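Local coordinates for DUF4627 domain-containing protein (Bacteroides thetaiotaomicron, PDB 3SEE), which is of unknown function but has a galactose-binding-domain-like fold and is presumed to bind sugars, at residues 135-138 with 139-142. Numbering follows the deposited sequence. Where two conformers were deposited one is given.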
loop_
_atom_site.group_PDB
_atom_site.type_symbol
_atom_site.label_atom_id
_atom_site.label_comp_id
_atom_site.label_asym_id
_atom_site.label_seq_id
_atom_site.Cartn_x
_atom_site.Cartn_y
_atom_site.Cartn_z
ATOM N N ASP A 135 -4.516 10.764 -10.018
ATOM C CA ASP A 135 -5.153 10.588 -11.317
ATOM C C ASP A 135 -6.576 10.042 -11.240
ATOM O O ASP A 135 -7.196 9.784 -12.256
ATOM C CB ASP A 135 -4.293 9.695 -12.226
ATOM C CG ASP A 135 -3.201 10.463 -12.920
ATOM O OD1 ASP A 135 -3.478 11.591 -13.353
ATOM O OD2 ASP A 135 -2.058 9.958 -13.003
ATOM N N TYR A 136 -7.130 9.886 -10.041
ATOM C CA TYR A 136 -8.505 9.362 -9.955
ATOM C C TYR A 136 -9.508 10.360 -10.511
ATOM O O TYR A 136 -9.471 11.542 -10.195
ATOM C CB TYR A 136 -8.891 9.038 -8.517
ATOM C CG TYR A 136 -10.290 8.477 -8.353
ATOM C CD1 TYR A 136 -10.684 7.362 -9.070
ATOM C CD2 TYR A 136 -11.190 9.035 -7.473
ATOM C CE1 TYR A 136 -11.938 6.821 -8.918
ATOM C CE2 TYR A 136 -12.434 8.489 -7.300
ATOM C CZ TYR A 136 -12.827 7.376 -8.016
ATOM O OH TYR A 136 -14.080 6.828 -7.837
ATOM N N ASP A 137 -10.413 9.828 -11.318
ATOM C CA ASP A 137 -11.567 10.586 -11.828
ATOM C C ASP A 137 -12.742 9.606 -11.838
ATOM O O ASP A 137 -12.764 8.675 -12.640
ATOM C CB ASP A 137 -11.223 11.117 -13.230
ATOM C CG ASP A 137 -12.340 11.883 -13.894
ATOM O OD1 ASP A 137 -13.503 11.591 -13.663
ATOM O OD2 ASP A 137 -12.010 12.766 -14.725
ATOM N N ALA A 138 -13.692 9.793 -10.919
ATOM C CA ALA A 138 -14.790 8.828 -10.734
ATOM C C ALA A 138 -15.696 8.750 -11.938
ATOM O O ALA A 138 -16.292 7.711 -12.188
ATOM C CB ALA A 138 -15.639 9.172 -9.484
ATOM N N ASP A 139 -15.800 9.848 -12.667
ATOM C CA ASP A 139 -16.642 9.904 -13.862
ATOM C C ASP A 139 -16.024 9.125 -15.011
ATOM O O ASP A 139 -16.712 8.343 -15.690
ATOM C CB ASP A 139 -16.911 11.360 -14.262
ATOM C CG ASP A 139 -17.657 12.143 -13.177
ATOM O OD1 ASP A 139 -18.696 11.671 -12.660
ATOM O OD2 ASP A 139 -17.173 13.235 -12.797
ATOM N N ALA A 140 -14.717 9.307 -15.223
ATOM C CA ALA A 140 -13.980 8.647 -16.298
ATOM C C ALA A 140 -13.572 7.205 -15.979
ATOM O O ALA A 140 -13.313 6.406 -16.884
ATOM C CB ALA A 140 -12.745 9.455 -16.690
ATOM N N GLN A 141 -13.526 6.882 -14.682
ATOM C CA GLN A 141 -13.037 5.586 -14.195
ATOM C C GLN A 141 -14.049 4.964 -13.248
ATOM O O GLN A 141 -13.782 4.742 -12.067
ATOM C CB GLN A 141 -11.703 5.721 -13.463
ATOM C CG GLN A 141 -10.605 6.318 -14.281
ATOM C CD GLN A 141 -9.318 6.417 -13.502
ATOM O OE1 GLN A 141 -9.306 6.811 -12.333
ATOM N NE2 GLN A 141 -8.214 6.069 -14.144
ATOM N N PRO A 142 -15.256 4.682 -13.746
ATOM C CA PRO A 142 -16.315 4.207 -12.864
ATOM C C PRO A 142 -16.025 2.895 -12.157
ATOM O O PRO A 142 -16.602 2.637 -11.108
ATOM C CB PRO A 142 -17.515 4.084 -13.805
ATOM C CG PRO A 142 -16.871 3.888 -15.169
ATOM C CD PRO A 142 -15.680 4.760 -15.153
HETATM O O HOH W 1 -14.472 4.640 -9.409
HETATM O O HOH W 2 -14.781 14.194 -13.559
#
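Between Asp137 and Gln141 the backbone makes a tight turn, closed by a weak bond from Gln141 N to Asp137 O (2.8 Å), with the CA atoms of Asp137 and Ala140 5.4 Å apart. With CG anti to the backbone N (chi1 178°), the Asp137 carboxylate reaches forward along the chain, and OD1 accepts a nearly straight bond from Ala140 N at 3.0 Å as well as a weaker, bent one from Asp139 N. This is an Asx turn in which OD1 is also met by the next amide; Ala140 N approaches from well above the carboxylate plane. Ala140 CB packs against Asp137 CG at 3.7 Å. A water donates to both Asp137 OD1 and Asp139 OD2, bridging two carboxylates of like charge. Replacing Asp137 by an alanine takes away OD1 and is likely to leave the Asp139 and Ala140 amides without that acceptor and the turn less fixed. The extended Gln141 side chain passes alongside Asp137 O, with CB and CG against it; its OE1 is held chiefly by Arg133 NH2 and takes a further long, weak bond from Asp137 N (3.4 Å). Gln141 OE1 lies oblique to the Tyr136 ring, 3.6 Å from Tyr136 CD1. Tyr136 OH and Gln141 O share a second water, and Ala138 N sits over the ring centre. This surface turn belongs to the connection from strand 130-133 of one sheet to strand 149-152 of the other; Tyr136 packs on Lys178 and Leu184, and Pro142 pairs through its backbone with Lys179, joining it to the loop between strands 170-172 and 186-188.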